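Local coordinates for possible translation initiation inhibitor (Rhodopseudomonas palustris, PDB 3LME), which is of unknown function but belongs to the YjgF-like family of small alpha-beta proteins that assemble as trimers, at residues I52-D57 against V93-W98; V78-D82 against D118-D123. The protein carries 1 engineered substitution. All blocks are in the same frame, centred on the assembly; numbering follows the deposited sequence.

Contact 1. Residues I52-D57 against V93-W98; sequences IRRMFD and VQKDIW
Phe56 of the helix segment 52-57 fits as a knob into a hole formed by Val93, Gln94, Ile97 and Trp98 of the segment 93-98. Its CG stands anti to the carbonyl carbon (chi1 -82°), which swings the ring toward the second helix and lets several of its atoms touch different walls of the hole. CD2 meets Val93 CG1 at 3.7 Å, CZ lies 3.9 Å from Gln94 CG, and Phe56 CB receives Ile97 CD1. Phe56 CE1 comes to the edge of the Trp98 indole, 4.1 Å from CZ3, the two side chains crossing at about a right angle. Gln94 meets the ring with CG, its amide lying nearly parallel to the ring plane (18°), while its OE1 is hydrogen-bonded to Arg106. Trp98 sends its NE1 to the carbonyl of Lys70.

Val93 divides its two methyls: CG1 goes to Phe56 and the Arg53 backbone, while CG2 reaches Ile52 CG2 at 3.7 Å. A branched residue suits this position because its two methyls can meet two different side chains at once, Phe56 and Ile52. Arg53 closes the partly exposed side. A bend at chi2 (51°) brings its guanidinium over Ile97, whose CG1 lies 3.8 Å above the centre of one face. One turn on, Asp57 OD1 accepts the NE hydrogen of Arg53 at 3.0 Å, in the guanidinium plane but tilted from the carboxylate plane on its syn side, a salt bridge that limits how the group can turn. Asp96 OD2 remains 4.2 Å from Arg53 NH1, beyond a salt bridge, and pairs instead with Lys92.

The helices are therefore joined by apolar packing, with the charged groups at the partly exposed side, where the flat face of an arginine can shield an isoleucine while its NE is paired with Asp57 of its own helix, which probably offsets part of its charge.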
loop_
_atom_site.group_PDB
_atom_site.type_symbol
_atom_site.label_atom_id
_atom_site.label_comp_id
_atom_site.label_asym_id
_atom_site.label_seq_id
_atom_site.Cartn_x
_atom_site.Cartn_y
_atom_site.Cartn_z
ATOM N N ILE A 52 2.487 -16.907 11.037
ATOM C CA ILE A 52 2.965 -16.236 9.869
ATOM C C ILE A 52 2.915 -17.116 8.624
ATOM O O ILE A 52 2.468 -16.637 7.554
ATOM C CB ILE A 52 4.354 -15.680 10.113
ATOM C CG1 ILE A 52 4.232 -14.382 10.910
ATOM C CG2 ILE A 52 5.064 -15.412 8.787
ATOM C CD1 ILE A 52 5.456 -14.022 11.656
ATOM N N ARG A 53 3.356 -18.382 8.735
ATOM C CA ARG A 53 3.227 -19.336 7.606
ATOM C C ARG A 53 1.760 -19.383 7.137
ATOM O O ARG A 53 1.472 -19.302 5.934
ATOM C CB ARG A 53 3.776 -20.735 7.952
ATOM C CG ARG A 53 3.605 -21.822 6.862
ATOM C CD ARG A 53 4.119 -21.346 5.473
ATOM N NE ARG A 53 4.015 -22.304 4.341
ATOM C CZ ARG A 53 4.952 -23.199 4.007
ATOM N NH1 ARG A 53 6.048 -23.302 4.737
ATOM N NH2 ARG A 53 4.791 -23.997 2.950
ATOM N N ARG A 54 0.846 -19.429 8.097
ATOM C CA ARG A 54 -0.561 -19.506 7.782
ATOM C C ARG A 54 -1.102 -18.238 7.141
ATOM O O ARG A 54 -2.017 -18.299 6.314
ATOM C CB ARG A 54 -1.364 -19.842 9.031
ATOM C CG ARG A 54 -2.824 -20.195 8.776
ATOM C CD ARG A 54 -2.871 -21.450 7.983
ATOM N NE ARG A 54 -4.134 -22.131 8.210
ATOM C CZ ARG A 54 -4.304 -23.164 9.027
ATOM N NH1 ARG A 54 -3.290 -23.653 9.726
ATOM N NH2 ARG A 54 -5.518 -23.697 9.146
ATOM N N MET A 55 -0.563 -17.088 7.538
ATOM C CA MET A 55 -0.889 -15.815 6.895
ATOM C C MET A 55 -0.468 -15.873 5.425
ATOM O O MET A 55 -1.265 -15.554 4.530
ATOM C CB MET A 55 -0.200 -14.672 7.622
ATOM C CG MET A 55 -0.340 -13.281 6.986
ATOM S SD MET A 55 0.598 -12.075 7.947
ATOM C CE MET A 55 2.285 -12.533 7.483
ATOM N N PHE A 56 0.759 -16.336 5.173
ATOM C CA PHE A 56 1.214 -16.497 3.791
ATOM C C PHE A 56 0.384 -17.502 2.973
ATOM O O PHE A 56 -0.017 -17.196 1.835
ATOM C CB PHE A 56 2.676 -16.853 3.754
ATOM C CG PHE A 56 3.576 -15.681 3.878
ATOM C CD1 PHE A 56 3.855 -14.898 2.786
ATOM C CD2 PHE A 56 4.153 -15.362 5.095
ATOM C CE1 PHE A 56 4.712 -13.817 2.898
ATOM C CE2 PHE A 56 5.019 -14.250 5.231
ATOM C CZ PHE A 56 5.292 -13.487 4.144
ATOM N N ASP A 57 0.107 -18.677 3.554
ATOM C CA ASP A 57 -0.727 -19.672 2.900
ATOM C C ASP A 57 -2.137 -19.109 2.594
ATOM O O ASP A 57 -2.650 -19.290 1.477
ATOM C CB ASP A 57 -0.835 -20.943 3.743
ATOM C CG ASP A 57 0.491 -21.742 3.846
ATOM O OD1 ASP A 57 1.457 -21.546 3.058
ATOM O OD2 ASP A 57 0.547 -22.619 4.739
ATOM N N VAL A 93 10.021 -17.764 7.110
ATOM C CA VAL A 93 8.887 -18.319 6.391
ATOM C C VAL A 93 9.003 -18.124 4.886
ATOM O O VAL A 93 8.622 -19.011 4.104
ATOM C CB VAL A 93 7.569 -17.789 6.918
ATOM C CG1 VAL A 93 6.446 -18.171 5.976
ATOM C CG2 VAL A 93 7.311 -18.358 8.353
ATOM N N GLN A 94 9.540 -16.970 4.482
ATOM C CA GLN A 94 9.752 -16.716 3.074
ATOM C C GLN A 94 10.854 -17.620 2.497
ATOM O O GLN A 94 10.732 -18.070 1.371
ATOM C CB GLN A 94 10.009 -15.240 2.802
ATOM C CG GLN A 94 8.769 -14.389 2.751
ATOM C CD GLN A 94 9.037 -13.026 2.149
ATOM O OE1 GLN A 94 9.574 -12.129 2.803
ATOM N NE2 GLN A 94 8.662 -12.858 0.893
ATOM N N LYS A 95 11.911 -17.915 3.256
ATOM C CA LYS A 95 12.886 -18.920 2.787
ATOM C C LYS A 95 12.204 -20.269 2.547
ATOM O O LYS A 95 12.546 -20.998 1.616
ATOM C CB LYS A 95 14.055 -19.100 3.755
ATOM C CG LYS A 95 15.259 -18.214 3.422
ATOM C CD LYS A 95 16.340 -18.336 4.480
ATOM C CE LYS A 95 17.149 -17.035 4.590
ATOM N NZ LYS A 95 18.382 -16.996 3.696
ATOM N N ASP A 96 11.219 -20.587 3.382
ATOM C CA ASP A 96 10.536 -21.856 3.266
ATOM C C ASP A 96 9.715 -21.934 1.981
ATOM O O ASP A 96 9.578 -23.001 1.379
ATOM C CB ASP A 96 9.601 -22.064 4.452
ATOM C CG ASP A 96 10.310 -22.551 5.717
ATOM O OD1 ASP A 96 11.515 -22.976 5.674
ATOM O OD2 ASP A 96 9.604 -22.502 6.769
ATOM N N ILE A 97 9.157 -20.796 1.583
ATOM C CA ILE A 97 8.194 -20.769 0.504
ATOM C C ILE A 97 8.905 -20.534 -0.814
ATOM O O ILE A 97 8.671 -21.250 -1.783
ATOM C CB ILE A 97 7.057 -19.732 0.780
ATOM C CG1 ILE A 97 6.210 -20.217 1.967
ATOM C CG2 ILE A 97 6.198 -19.494 -0.458
ATOM C CD1 ILE A 97 5.037 -19.346 2.304
ATOM N N TRP A 98 9.801 -19.560 -0.829
ATOM C CA TRP A 98 10.433 -19.099 -2.049
ATOM C C TRP A 98 11.788 -19.777 -2.305
ATOM O O TRP A 98 12.407 -19.567 -3.341
ATOM C CB TRP A 98 10.561 -17.555 -2.029
ATOM C CG TRP A 98 9.334 -16.857 -2.579
ATOM C CD1 TRP A 98 9.100 -16.550 -3.884
ATOM C CD2 TRP A 98 8.182 -16.395 -1.844
ATOM N NE1 TRP A 98 7.879 -15.932 -4.014
ATOM C CE2 TRP A 98 7.291 -15.831 -2.781
ATOM C CE3 TRP A 98 7.825 -16.395 -0.490
ATOM C CZ2 TRP A 98 6.050 -15.267 -2.404
ATOM C CZ3 TRP A 98 6.592 -15.849 -0.115
ATOM C CH2 TRP A 98 5.715 -15.300 -1.070
#

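Contact 2. Residues V78-D82 against D118-D123; sequences VFVTD and DIAEID
Asp118, whose carbonyl O faces Thr81 OG1, has a carboxylate gripped by several groups. Its OD1 takes the N-H of Ile119 at 2.7 Å and a salt bridge from Arg51 NE, while OD2 is hydrogen-bonded to His35. Further along, Glu121 N donates to Phe79 O at 2.8 Å. Phe79 N returns a bond to Glu121 O at 2.9 Å, completing the hydrogen-bonded pair of an antiparallel strand pairing. Toward the loop end the pairing slackens, and Thr81 N makes only a weak bond to Ile119 O.

On one face Val78 CG2 meets Ile122 CD1 at 3.7 Å and Val80 CG1 lies beside Ala120 CB; small and branched apolar residues suit this face because helix 48-64 packs on it. Phe79 and Glu121 point to the other face. A chi1 of -47° sets CG of Phe79 beside the backbone N, and from there the ring turns its edge to Asp123, CE2 standing 3.6 Å from OD2, so that the slightly positive ring hydrogens would face the carboxylate. Leu109 of the third subunit packs against the Phe79 side chain, and Thr107 of that subunit touches Glu121 and Asp123.

Such neighbouring antiparallel strands, with helices on one face and another subunit on the other, are characteristic of the trimeric YjgF-like fold.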
loop_
_atom_site.group_PDB
_atom_site.type_symbol
_atom_site.label_atom_id
_atom_site.label_comp_id
_atom_site.label_asym_id
_atom_site.label_seq_id
_atom_site.Cartn_x
_atom_site.Cartn_y
_atom_site.Cartn_z
ATOM N N VAL A 78 4.034 -6.256 4.505
ATOM C CA VAL A 78 3.805 -6.948 5.760
ATOM C C VAL A 78 3.752 -5.936 6.894
ATOM O O VAL A 78 4.708 -5.176 7.119
ATOM C CB VAL A 78 4.885 -7.990 6.041
ATOM C CG1 VAL A 78 4.398 -9.010 7.072
ATOM C CG2 VAL A 78 5.250 -8.695 4.778
ATOM N N PHE A 79 2.613 -5.900 7.576
ATOM C CA PHE A 79 2.473 -5.138 8.812
ATOM C C PHE A 79 2.550 -6.104 9.991
ATOM O O PHE A 79 1.820 -7.092 10.065
ATOM C CB PHE A 79 1.144 -4.392 8.833
ATOM C CG PHE A 79 0.838 -3.664 7.560
ATOM C CD1 PHE A 79 1.211 -2.338 7.400
ATOM C CD2 PHE A 79 0.172 -4.303 6.520
ATOM C CE1 PHE A 79 0.937 -1.653 6.223
ATOM C CE2 PHE A 79 -0.126 -3.613 5.323
ATOM C CZ PHE A 79 0.267 -2.285 5.186
ATOM N N VAL A 80 3.463 -5.825 10.899
ATOM C CA VAL A 80 3.612 -6.623 12.083
ATOM C C VAL A 80 3.594 -5.732 13.332
ATOM O O VAL A 80 3.573 -4.498 13.270
ATOM C CB VAL A 80 4.920 -7.467 12.057
ATOM C CG1 VAL A 80 5.078 -8.168 10.736
ATOM C CG2 VAL A 80 6.131 -6.594 12.348
ATOM N N THR A 81 3.641 -6.400 14.470
ATOM C CA THR A 81 3.350 -5.819 15.742
ATOM C C THR A 81 4.626 -5.512 16.515
ATOM O O THR A 81 4.618 -4.666 17.435
ATOM C CB THR A 81 2.372 -6.755 16.469
ATOM O OG1 THR A 81 1.116 -6.088 16.519
ATOM C CG2 THR A 81 2.838 -7.178 17.892
ATOM N N ASP A 82 5.711 -6.187 16.111
ATOM C CA ASP A 82 7.038 -6.031 16.692
ATOM C C ASP A 82 8.036 -6.401 15.596
ATOM O O ASP A 82 8.414 -7.542 15.438
ATOM C CB ASP A 82 7.171 -6.924 17.940
ATOM C CG ASP A 82 8.525 -6.772 18.675
ATOM O OD1 ASP A 82 9.462 -6.078 18.195
ATOM O OD2 ASP A 82 8.647 -7.381 19.759
ATOM N N ASP A 118 -4.032 -9.648 16.189
ATOM C CA ASP A 118 -3.041 -10.507 15.536
ATOM C C ASP A 118 -1.646 -9.862 15.522
ATOM O O ASP A 118 -1.504 -8.651 15.737
ATOM C CB ASP A 118 -3.495 -10.846 14.106
ATOM C CG ASP A 118 -3.020 -12.239 13.636
ATOM O OD1 ASP A 118 -1.810 -12.572 13.752
ATOM O OD2 ASP A 118 -3.876 -13.016 13.148
ATOM N N ILE A 119 -0.625 -10.677 15.277
ATOM C CA ILE A 119 0.746 -10.191 15.206
ATOM C C ILE A 119 1.236 -9.760 13.818
ATOM O O ILE A 119 2.290 -9.165 13.702
ATOM C CB ILE A 119 1.732 -11.214 15.780
ATOM C CG1 ILE A 119 1.928 -12.396 14.818
ATOM C CG2 ILE A 119 1.277 -11.646 17.149
ATOM C CD1 ILE A 119 2.948 -13.393 15.302
ATOM N N ALA A 120 0.486 -10.050 12.772
ATOM C CA ALA A 120 0.947 -9.794 11.419
ATOM C C ALA A 120 -0.209 -9.853 10.444
ATOM O O ALA A 120 -1.074 -10.725 10.544
ATOM C CB ALA A 120 2.029 -10.783 11.012
ATOM N N GLU A 121 -0.217 -8.922 9.503
ATOM C CA GLU A 121 -1.189 -8.931 8.435
ATOM C C GLU A 121 -0.428 -8.586 7.159
ATOM O O GLU A 121 0.567 -7.863 7.221
ATOM C CB GLU A 121 -2.261 -7.902 8.737
ATOM C CG GLU A 121 -3.438 -7.905 7.794
ATOM C CD GLU A 121 -4.618 -7.146 8.365
ATOM O OE1 GLU A 121 -5.560 -6.852 7.608
ATOM O OE2 GLU A 121 -4.613 -6.842 9.583
ATOM N N ILE A 122 -0.864 -9.121 6.017
ATOM C CA ILE A 122 -0.103 -8.940 4.785
ATOM C C ILE A 122 -0.976 -8.520 3.631
ATOM O O ILE A 122 -2.099 -8.943 3.556
ATOM C CB ILE A 122 0.774 -10.198 4.423
ATOM C CG1 ILE A 122 1.661 -9.932 3.197
ATOM C CG2 ILE A 122 -0.082 -11.438 4.140
ATOM C CD1 ILE A 122 2.836 -10.875 3.066
ATOM N N ASP A 123 -0.442 -7.668 2.759
ATOM C CA ASP A 123 -1.086 -7.245 1.507
ATOM C C ASP A 123 -0.297 -7.716 0.300
ATOM O O ASP A 123 0.879 -7.388 0.167
ATOM C CB ASP A 123 -1.145 -5.734 1.416
ATOM C CG ASP A 123 -2.189 -5.147 2.300
ATOM O OD1 ASP A 123 -2.952 -5.941 2.911
ATOM O OD2 ASP A 123 -2.243 -3.891 2.379
#

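Along the chain the segments alternate: 52-57 on helix 48-64, then 78-82 at the end of strand 73-80, then 93-98 on helix 83-98, and last 118-123 leading into strand 120-127. The centres of contacts 1 and 2 lie about 13 Å apart, and helix 48-64 joins them directly. Met55 takes no part in the helix pairing but sets its SD 3.4 Å from Ala120 O, while Phe56 CE1 reaches Ile122 CD1 at 3.5 Å. One helix thus packs on its neighbour through contact 1 and on the sheet of contact 2, and the alternating segments tie helix 48-64, strand 73-80, helix 83-98 and strand 120-127 into one unit.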